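PDB 2OO3: protein involved in catabolism of external DNA from Legionella pneumophila subsp. pneumophila, which probably transfers a methyl group from S-adenosyl-L-methionine to N6 of a specific adenine, number 2030, in 23S ribosomal RNA. Local coordinates for residues N13-L26 and E233-P245. Numbering follows the deposited sequence.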
loop_
_atom_site.group_PDB
_atom_site.type_symbol
_atom_site.label_atom_id
_atom_site.label_comp_id
_atom_site.label_asym_id
_atom_site.label_seq_id
_atom_site.Cartn_x
_atom_site.Cartn_y
_atom_site.Cartn_z
ATOM N N ASN A 13 -5.588 10.831 0.422
ATOM C CA ASN A 13 -4.489 11.802 0.207
ATOM C C ASN A 13 -3.458 11.261 -0.816
ATOM O O ASN A 13 -3.603 10.122 -1.310
ATOM C CB ASN A 13 -3.837 12.267 1.535
ATOM C CG ASN A 13 -2.986 11.176 2.210
ATOM O OD1 ASN A 13 -2.998 10.033 1.804
ATOM N ND2 ASN A 13 -2.232 11.554 3.250
ATOM N N PHE A 14 -2.439 12.064 -1.150
ATOM C CA PHE A 14 -1.488 11.665 -2.182
ATOM C C PHE A 14 -0.793 10.345 -1.845
ATOM O O PHE A 14 -0.465 9.554 -2.755
ATOM C CB PHE A 14 -0.460 12.797 -2.463
ATOM C CG PHE A 14 0.654 12.861 -1.455
ATOM C CD1 PHE A 14 1.864 12.259 -1.719
ATOM C CD2 PHE A 14 0.465 13.468 -0.222
ATOM C CE1 PHE A 14 2.911 12.302 -0.800
ATOM C CE2 PHE A 14 1.515 13.519 0.717
ATOM C CZ PHE A 14 2.725 12.925 0.426
ATOM N N ALA A 15 -0.573 10.084 -0.558
ATOM C CA ALA A 15 0.103 8.864 -0.115
ATOM C C ALA A 15 -0.761 7.642 -0.326
ATOM O O ALA A 15 -0.262 6.591 -0.749
ATOM C CB ALA A 15 0.462 8.972 1.353
ATOM N N ASP A 16 -2.054 7.762 -0.012
ATOM C CA ASP A 16 -3.016 6.706 -0.362
ATOM C C ASP A 16 -2.992 6.399 -1.847
ATOM O O ASP A 16 -3.034 5.258 -2.253
ATOM C CB ASP A 16 -4.436 7.094 0.047
ATOM C CG ASP A 16 -4.784 6.631 1.475
ATOM O OD1 ASP A 16 -3.917 6.010 2.145
ATOM O OD2 ASP A 16 -5.938 6.892 1.914
ATOM N N VAL A 17 -2.943 7.432 -2.674
ATOM C CA VAL A 17 -2.998 7.208 -4.108
ATOM C C VAL A 17 -1.819 6.346 -4.569
ATOM O O VAL A 17 -2.014 5.283 -5.210
ATOM C CB VAL A 17 -3.048 8.540 -4.908
ATOM C CG1 VAL A 17 -2.917 8.252 -6.432
ATOM C CG2 VAL A 17 -4.351 9.265 -4.619
ATOM N N ILE A 18 -0.593 6.764 -4.224
ATOM C CA ILE A 18 0.550 5.973 -4.671
ATOM C C ILE A 18 0.605 4.583 -4.018
ATOM O O ILE A 18 0.918 3.568 -4.671
ATOM C CB ILE A 18 1.908 6.712 -4.580
ATOM C CG1 ILE A 18 3.054 5.789 -5.085
ATOM C CG2 ILE A 18 2.223 7.133 -3.159
ATOM C CD1 ILE A 18 2.916 5.303 -6.590
ATOM N N LYS A 19 0.277 4.510 -2.741
ATOM C CA LYS A 19 0.268 3.213 -2.055
ATOM C C LYS A 19 -0.759 2.237 -2.669
ATOM O O LYS A 19 -0.475 1.037 -2.878
ATOM C CB LYS A 19 0.080 3.452 -0.546
ATOM C CG LYS A 19 -0.860 2.565 0.181
ATOM C CD LYS A 19 -1.074 2.965 1.672
ATOM C CE LYS A 19 -0.942 4.461 1.948
ATOM N NZ LYS A 19 -1.289 4.779 3.365
ATOM N N HIS A 20 -1.952 2.735 -2.971
ATOM C CA HIS A 20 -3.007 1.854 -3.471
ATOM C C HIS A 20 -2.823 1.457 -4.935
ATOM O O HIS A 20 -3.128 0.342 -5.300
ATOM C CB HIS A 20 -4.384 2.457 -3.219
ATOM C CG HIS A 20 -4.760 2.489 -1.762
ATOM N ND1 HIS A 20 -5.599 3.447 -1.231
ATOM C CD2 HIS A 20 -4.430 1.665 -0.730
ATOM C CE1 HIS A 20 -5.778 3.212 0.059
ATOM N NE2 HIS A 20 -5.073 2.144 0.390
ATOM N N ILE A 21 -2.292 2.355 -5.764
ATOM C CA ILE A 21 -1.988 1.971 -7.134
ATOM C C ILE A 21 -0.904 0.909 -7.107
ATOM O O ILE A 21 -0.999 -0.087 -7.855
ATOM C CB ILE A 21 -1.513 3.178 -7.995
ATOM C CG1 ILE A 21 -2.645 4.207 -8.065
ATOM C CG2 ILE A 21 -1.079 2.695 -9.401
ATOM C CD1 ILE A 21 -2.231 5.562 -8.699
ATOM N N THR A 22 0.118 1.128 -6.258
ATOM C CA THR A 22 1.188 0.131 -6.042
ATOM C C THR A 22 0.596 -1.224 -5.670
ATOM O O THR A 22 0.920 -2.233 -6.286
ATOM C CB THR A 22 2.191 0.593 -4.988
ATOM O OG1 THR A 22 2.847 1.783 -5.484
ATOM C CG2 THR A 22 3.257 -0.476 -4.743
ATOM N N LEU A 23 -0.270 -1.245 -4.663
ATOM C CA LEU A 23 -0.986 -2.473 -4.296
ATOM C C LEU A 23 -1.688 -3.110 -5.511
ATOM O O LEU A 23 -1.542 -4.301 -5.752
ATOM C CB LEU A 23 -2.009 -2.161 -3.185
ATOM C CG LEU A 23 -2.908 -3.318 -2.731
ATOM C CD1 LEU A 23 -2.114 -4.554 -2.249
ATOM C CD2 LEU A 23 -3.877 -2.826 -1.614
ATOM N N THR A 24 -2.438 -2.322 -6.288
ATOM C CA THR A 24 -3.164 -2.892 -7.428
ATOM C C THR A 24 -2.236 -3.560 -8.443
ATOM O O THR A 24 -2.599 -4.593 -9.022
ATOM C CB THR A 24 -4.143 -1.907 -8.134
ATOM O OG1 THR A 24 -3.422 -0.925 -8.893
ATOM C CG2 THR A 24 -5.110 -1.220 -7.124
ATOM N N ARG A 25 -1.037 -2.999 -8.634
ATOM C CA ARG A 25 -0.093 -3.531 -9.640
ATOM C C ARG A 25 0.492 -4.830 -9.097
ATOM O O ARG A 25 0.659 -5.816 -9.841
ATOM C CB ARG A 25 1.017 -2.507 -9.949
ATOM C CG ARG A 25 0.468 -1.175 -10.506
ATOM C CD ARG A 25 0.347 -1.131 -12.039
ATOM N NE ARG A 25 0.063 -2.387 -12.737
ATOM C CZ ARG A 25 -1.116 -2.728 -13.263
ATOM N NH1 ARG A 25 -2.182 -1.964 -13.145
ATOM N NH2 ARG A 25 -1.239 -3.869 -13.888
ATOM N N LEU A 26 0.735 -4.867 -7.780
ATOM C CA LEU A 26 1.266 -6.082 -7.150
ATOM C C LEU A 26 0.247 -7.214 -7.232
ATOM O O LEU A 26 0.607 -8.338 -7.560
ATOM C CB LEU A 26 1.688 -5.822 -5.688
ATOM C CG LEU A 26 2.872 -4.828 -5.558
ATOM C CD1 LEU A 26 3.098 -4.551 -4.093
ATOM C CD2 LEU A 26 4.172 -5.416 -6.220
ATOM N N GLU A 233 6.936 20.984 6.371
ATOM C CA GLU A 233 6.083 20.792 7.532
ATOM C C GLU A 233 5.127 19.647 7.235
ATOM O O GLU A 233 4.523 19.611 6.150
ATOM C CB GLU A 233 5.285 22.070 7.846
ATOM C CG GLU A 233 4.404 21.906 9.079
ATOM C CD GLU A 233 3.787 23.220 9.604
ATOM O OE1 GLU A 233 3.707 24.220 8.839
ATOM O OE2 GLU A 233 3.376 23.229 10.802
ATOM N N GLY A 234 5.011 18.714 8.178
ATOM C CA GLY A 234 4.184 17.516 8.024
ATOM C C GLY A 234 4.801 16.567 7.005
ATOM O O GLY A 234 6.015 16.575 6.775
ATOM N N MET A 235 3.966 15.746 6.375
ATOM C CA MET A 235 4.475 14.749 5.446
ATOM C C MET A 235 4.714 15.368 4.082
ATOM O O MET A 235 3.765 15.690 3.364
ATOM C CB MET A 235 3.477 13.579 5.348
ATOM C CG MET A 235 3.909 12.404 4.434
ATOM S SD MET A 235 2.715 11.007 4.452
ATOM C CE MET A 235 1.196 11.697 3.938
ATOM N N THR A 236 5.968 15.521 3.683
ATOM C CA THR A 236 6.235 16.212 2.410
ATOM C C THR A 236 6.387 15.220 1.262
ATOM O O THR A 236 6.517 15.606 0.087
ATOM C CB THR A 236 7.537 16.990 2.516
ATOM O OG1 THR A 236 8.547 16.078 2.970
ATOM C CG2 THR A 236 7.363 18.130 3.534
ATOM N N GLY A 237 6.400 13.938 1.610
ATOM C CA GLY A 237 6.564 12.901 0.589
ATOM C C GLY A 237 6.359 11.579 1.257
ATOM O O GLY A 237 6.150 11.511 2.481
ATOM N N CYS A 238 6.447 10.509 0.475
ATOM C CA CYS A 238 6.324 9.180 1.069
ATOM C C CYS A 238 6.943 8.163 0.127
ATOM O O CYS A 238 7.331 8.501 -1.004
ATOM C CB CYS A 238 4.827 8.869 1.293
ATOM S SG CYS A 238 3.941 8.570 -0.244
ATOM N N GLY A 239 7.024 6.919 0.563
ATOM C CA GLY A 239 7.610 5.896 -0.304
ATOM C C GLY A 239 7.111 4.520 -0.008
ATOM O O GLY A 239 6.345 4.323 0.959
ATOM N N LEU A 240 7.496 3.572 -0.858
ATOM C CA LEU A 240 7.303 2.138 -0.531
ATOM C C LEU A 240 8.581 1.350 -0.800
ATOM O O LEU A 240 9.328 1.650 -1.730
ATOM C CB LEU A 240 6.083 1.518 -1.256
ATOM C CG LEU A 240 4.730 2.199 -0.954
ATOM C CD1 LEU A 240 4.309 3.146 -2.093
ATOM C CD2 LEU A 240 3.644 1.169 -0.739
ATOM N N TRP A 241 8.837 0.382 0.070
ATOM C CA TRP A 241 9.975 -0.501 -0.036
ATOM C C TRP A 241 9.419 -1.893 -0.323
ATOM O O TRP A 241 8.580 -2.390 0.433
ATOM C CB TRP A 241 10.779 -0.488 1.272
ATOM C CG TRP A 241 12.059 -1.281 1.124
ATOM C CD1 TRP A 241 12.184 -2.636 1.069
ATOM C CD2 TRP A 241 13.369 -0.749 0.977
ATOM N NE1 TRP A 241 13.505 -2.993 0.909
ATOM C CE2 TRP A 241 14.253 -1.845 0.841
ATOM C CE3 TRP A 241 13.890 0.559 0.945
ATOM C CZ2 TRP A 241 15.643 -1.681 0.672
ATOM C CZ3 TRP A 241 15.296 0.723 0.781
ATOM C CH2 TRP A 241 16.137 -0.394 0.629
ATOM N N ILE A 242 9.850 -2.497 -1.430
ATOM C CA ILE A 242 9.309 -3.790 -1.843
ATOM C C ILE A 242 10.440 -4.789 -1.926
ATOM O O ILE A 242 11.462 -4.516 -2.557
ATOM C CB ILE A 242 8.521 -3.708 -3.210
ATOM C CG1 ILE A 242 7.336 -2.735 -3.076
ATOM C CG2 ILE A 242 8.004 -5.097 -3.606
ATOM C CD1 ILE A 242 6.782 -2.202 -4.349
ATOM N N ILE A 243 10.278 -5.896 -1.217
ATOM C CA ILE A 243 11.186 -7.037 -1.308
ATOM C C ILE A 243 10.561 -8.087 -2.219
ATOM O O ILE A 243 9.374 -8.409 -2.095
ATOM C CB ILE A 243 11.437 -7.656 0.064
ATOM C CG1 ILE A 243 12.055 -6.591 1.002
ATOM C CG2 ILE A 243 12.367 -8.909 -0.039
ATOM C CD1 ILE A 243 12.113 -7.008 2.515
ATOM N N ASN A 244 11.374 -8.594 -3.137
ATOM C CA ASN A 244 10.945 -9.515 -4.183
ATOM C C ASN A 244 9.934 -8.884 -5.133
ATOM O O ASN A 244 8.873 -9.455 -5.398
ATOM C CB ASN A 244 10.454 -10.816 -3.539
ATOM C CG ASN A 244 11.596 -11.551 -2.825
ATOM O OD1 ASN A 244 12.744 -11.554 -3.305
ATOM N ND2 ASN A 244 11.299 -12.154 -1.684
ATOM N N PRO A 245 10.253 -7.681 -5.653
ATOM C CA PRO A 245 9.250 -7.099 -6.520
ATOM C C PRO A 245 9.103 -7.891 -7.831
ATOM O O PRO A 245 10.068 -8.558 -8.276
ATOM C CB PRO A 245 9.791 -5.694 -6.795
ATOM C CG PRO A 245 11.300 -5.848 -6.676
ATOM C CD PRO A 245 11.454 -6.825 -5.518
#
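Phe14 turns its CG between its own backbone N and carbonyl carbon (chi1 80°), which lowers the ring onto the start of strand 237-243, while Met235 runs extended and bends only at its last torsion, bringing its methyl up to the ring. Phe14 CE2 and Met235 CE make an apolar contact at 3.7 Å; Met235 SD, 5.4 Å from the Phe14 ring centroid, adds an oblique Met-aromatic contact. The ring edge rests on Gly237, whose CA is 3.8 Å from Phe14 CZ. Met235 CE also touches Ala15 CB and ND2 of Asn13, the N-cap residue whose OD1 takes the Asp16 N-H in a nearly straight bond (168°). Cys238 SG, oblique to the same ring, packs against Ala15 CB. Cys238 SG to Ile18 CG2 is 3.7 Å. Leu240 CD1 passes alongside Ile18 CG1, lies over Lys19 CA and meets Thr22 OG1 tip to tip at 3.9 Å. That hydroxyl bonds back to the helix (Thr22 OG1 to Ile18 O, 2.8 Å), leaving Thr22 CG2 to meet Ile242 CD1. Lys19 turns away from the strand, its NZ salt-bridged to Asp16 OD1 and Asp166, the predicted proton acceptor. Segment 14-26 of helix 14-30 runs nearly parallel to strand 237-243, at 16°, on one face of a sheet ordered as in class I methyltransferases, with one extra strand. Helix 249-263 packs against Ile18 and Thr22; on neighbouring strand 193-200, Trp197 touches Met235 and Cys238.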